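Local coordinates for RimK-related lysine biosynthesis protein (Thermococcus kodakarensis, PDB 5K2M), which binds ADP and magnesium ions and is probably an ATP-dependent ligase of the ATP-grasp superfamily in amino-acid biosynthesis, at residues Gly22-Val27 and Lys262-Ala267. Residues are numbered along the deposited sequence; the frame is centred on the assembly and turned at random.
Sequences GEFGEV and KLVEYA
Phe24, in the weakly bonded last turn of helix 12-24, meets the helix of Lys262-Ala267, the two backbones coming closest at Phe24 and Glu265, whose CA atoms lie 8.3 Å apart. Directly afterwards the chain leaves helical geometry at Gly25, which has a positive phi, and enters strand 26-31. The Phe24 ring makes all of the side-chain contact from Gly22-Val27, and it illustrates how one aromatic residue can pack against a partner far along the sequence. The CB of Phe24 points toward the other helix, and with CG anti to the carbonyl carbon (chi1 -66°) the ring reaches Val264 and Glu265, residues adjacent in sequence. Both present a carbon to the same side of the ring plane, each obliquely. CD1 of Phe24 rests 3.8 Å from CG1 of Val264, the methyl that lies anti to its own backbone N. CZ of Phe24 touches CG of Glu265 at 3.7 Å. Glu265 therefore contributes the aliphatic part of its chain, while its carboxylate plane is turned 62° from the ring. The contact grades from buried Val264, which also packs on Ile17 and Arg20 of helix 12-24 and on Ile47, to the exposed Phe24 ring. Lying away from the nucleotide and magnesium sites, it joins the C-terminal helix 259-272 to the N-terminal domain, whose four-stranded parallel sheet flanked by helices is characteristic of ATP-grasp enzymes.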
ATOM      1  N   GLY A  22      52.099   6.996   3.976  1.00 50.13           N
ATOM      2  CA  GLY A  22      52.719   5.695   4.238  1.00 50.61           C
ATOM      3  C   GLY A  22      53.661   5.677   5.433  1.00 52.52           C
ATOM      4  O   GLY A  22      53.937   4.627   5.985  1.00 50.51           O
ATOM      5  N   GLU A  23      54.161   6.841   5.833  1.00 56.53           N
ATOM      6  CA  GLU A  23      54.983   6.947   7.044  1.00 60.12           C
ATOM      7  C   GLU A  23      54.130   6.838   8.317  1.00 59.19           C
ATOM      8  O   GLU A  23      54.636   6.452   9.364  1.00 61.57           O
ATOM      9  CB  GLU A  23      55.785   8.259   7.046  1.00 60.32           C
ATOM     10  CG  GLU A  23      56.707   8.444   5.843  1.00 62.50           C
ATOM     11  CD  GLU A  23      57.521   9.734   5.896  1.00 68.50           C
ATOM     12  OE1 GLU A  23      58.079  10.137   4.847  1.00 70.15           O
ATOM     13  OE2 GLU A  23      57.618  10.353   6.983  1.00 71.50           O
ATOM     14  N   PHE A  24      52.847   7.176   8.228  1.00 57.86           N
ATOM     15  CA  PHE A  24      51.949   7.176   9.395  1.00 59.18           C
ATOM     16  C   PHE A  24      51.044   5.946   9.494  1.00 59.58           C
ATOM     17  O   PHE A  24      50.492   5.669  10.555  1.00 62.17           O
ATOM     18  CB  PHE A  24      51.088   8.442   9.395  1.00 57.35           C
ATOM     19  CG  PHE A  24      51.877   9.696   9.602  1.00 58.64           C
ATOM     20  CD1 PHE A  24      52.502  10.323   8.530  1.00 58.41           C
ATOM     21  CD2 PHE A  24      52.018  10.245  10.874  1.00 59.25           C
ATOM     22  CE1 PHE A  24      53.245  11.480   8.714  1.00 58.79           C
ATOM     23  CE2 PHE A  24      52.756  11.401  11.066  1.00 59.46           C
ATOM     24  CZ  PHE A  24      53.371  12.021   9.984  1.00 59.88           C
ATOM     25  N   GLY A  25      50.887   5.208   8.401  1.00 58.92           N
ATOM     26  CA  GLY A  25      50.063   4.000   8.422  1.00 57.57           C
ATOM     27  C   GLY A  25      49.844   3.402   7.047  1.00 54.98           C
ATOM     28  O   GLY A  25      50.596   3.658   6.125  1.00 54.22           O
ATOM     29  N   GLU A  26      48.806   2.588   6.935  1.00 54.25           N
ATOM     30  CA  GLU A  26      48.456   1.922   5.698  1.00 55.41           C
ATOM     31  C   GLU A  26      47.689   2.905   4.799  1.00 54.64           C
ATOM     32  O   GLU A  26      46.782   3.588   5.258  1.00 55.69           O
ATOM     33  CB  GLU A  26      47.596   0.716   6.041  1.00 60.36           C
ATOM     34  CG  GLU A  26      47.275  -0.219   4.892  1.00 67.45           C
ATOM     35  CD  GLU A  26      46.508  -1.451   5.355  1.00 74.54           C
ATOM     36  OE1 GLU A  26      46.265  -1.584   6.578  1.00 78.43           O
ATOM     37  OE2 GLU A  26      46.143  -2.291   4.500  1.00 81.87           O
ATOM     38  N   VAL A  27      48.067   2.985   3.528  1.00 53.03           N
ATOM     39  CA  VAL A  27      47.442   3.905   2.579  1.00 52.41           C
ATOM     40  C   VAL A  27      46.508   3.139   1.645  1.00 51.95           C
ATOM     41  O   VAL A  27      46.929   2.179   1.019  1.00 53.67           O
ATOM     42  CB  VAL A  27      48.504   4.645   1.734  1.00 51.79           C
ATOM     43  CG1 VAL A  27      47.845   5.663   0.814  1.00 50.62           C
ATOM     44  CG2 VAL A  27      49.513   5.340   2.636  1.00 52.08           C
ATOM     45  N   LYS A 262      52.619  18.105   5.782  1.00 44.72           N
ATOM     46  CA  LYS A 262      51.765  18.866   6.686  1.00 45.66           C
ATOM     47  C   LYS A 262      50.290  18.502   6.499  1.00 44.98           C
ATOM     48  O   LYS A 262      49.535  18.429   7.469  1.00 44.97           O
ATOM     49  CB  LYS A 262      51.968  20.366   6.470  1.00 47.62           C
ATOM     50  CG  LYS A 262      53.354  20.878   6.832  1.00 50.95           C
ATOM     51  CD  LYS A 262      53.477  21.022   8.331  1.00 53.77           C
ATOM     52  CE  LYS A 262      54.878  21.399   8.755  1.00 58.44           C
ATOM     53  NZ  LYS A 262      54.964  21.396  10.243  1.00 62.28           N
ATOM     54  N   LEU A 263      49.884  18.277   5.251  1.00 43.50           N
ATOM     55  CA  LEU A 263      48.514  17.903   4.953  1.00 44.08           C
ATOM     56  C   LEU A 263      48.195  16.539   5.578  1.00 42.96           C
ATOM     57  O   LEU A 263      47.128  16.349   6.166  1.00 40.51           O
ATOM     58  CB  LEU A 263      48.287  17.882   3.434  1.00 46.37           C
ATOM     59  CG  LEU A 263      46.928  17.427   2.902  1.00 46.89           C
ATOM     60  CD1 LEU A 263      45.851  18.420   3.285  1.00 48.24           C
ATOM     61  CD2 LEU A 263      46.972  17.258   1.394  1.00 47.74           C
ATOM     62  N   VAL A 264      49.124  15.600   5.450  1.00 42.94           N
ATOM     63  CA  VAL A 264      48.956  14.266   6.027  1.00 42.77           C
ATOM     64  C   VAL A 264      48.968  14.301   7.566  1.00 44.15           C
ATOM     65  O   VAL A 264      48.174  13.602   8.202  1.00 43.94           O
ATOM     66  CB  VAL A 264      50.015  13.288   5.493  1.00 42.31           C
ATOM     67  CG1 VAL A 264      50.009  11.990   6.277  1.00 42.68           C
ATOM     68  CG2 VAL A 264      49.762  13.005   4.016  1.00 42.48           C
ATOM     69  N   GLU A 265      49.845  15.113   8.154  1.00 43.86           N
ATOM     70  CA  GLU A 265      49.891  15.262   9.619  1.00 45.82           C
ATOM     71  C   GLU A 265      48.569  15.793  10.159  1.00 44.46           C
ATOM     72  O   GLU A 265      48.079  15.345  11.184  1.00 44.50           O
ATOM     73  CB  GLU A 265      51.041  16.183  10.049  1.00 48.22           C
ATOM     74  CG  GLU A 265      52.423  15.565   9.873  1.00 53.01           C
ATOM     75  CD  GLU A 265      53.571  16.556  10.043  1.00 57.33           C
ATOM     76  OE1 GLU A 265      53.346  17.691  10.521  1.00 59.87           O
ATOM     77  OE2 GLU A 265      54.715  16.188   9.702  1.00 61.74           O
ATOM     78  N   TYR A 266      47.981  16.743   9.448  1.00 42.87           N
ATOM     79  CA  TYR A 266      46.680  17.239   9.805  1.00 42.54           C
ATOM     80  C   TYR A 266      45.628  16.140   9.664  1.00 43.73           C
ATOM     81  O   TYR A 266      44.810  15.942  10.559  1.00 43.88           O
ATOM     82  CB  TYR A 266      46.326  18.425   8.928  1.00 43.09           C
ATOM     83  CG  TYR A 266      44.990  19.005   9.265  1.00 43.27           C
ATOM     84  CD1 TYR A 266      44.807  19.711  10.438  1.00 43.79           C
ATOM     85  CD2 TYR A 266      43.909  18.841   8.426  1.00 42.46           C
ATOM     86  CE1 TYR A 266      43.583  20.235  10.773  1.00 44.33           C
ATOM     87  CE2 TYR A 266      42.674  19.370   8.750  1.00 43.22           C
ATOM     88  CZ  TYR A 266      42.527  20.074   9.921  1.00 42.91           C
ATOM     89  OH  TYR A 266      41.326  20.607  10.264  1.00 43.66           O
ATOM     90  N   ALA A 267      45.655  15.416   8.546  1.00 44.03           N
ATOM     91  CA  ALA A 267      44.774  14.273   8.373  1.00 43.19           C
ATOM     92  C   ALA A 267      44.930  13.280   9.524  1.00 43.24           C
ATOM     93  O   ALA A 267      43.929  12.780  10.030  1.00 41.50           O
ATOM     94  CB  ALA A 267      45.028  13.581   7.045  1.00 43.66           C
TER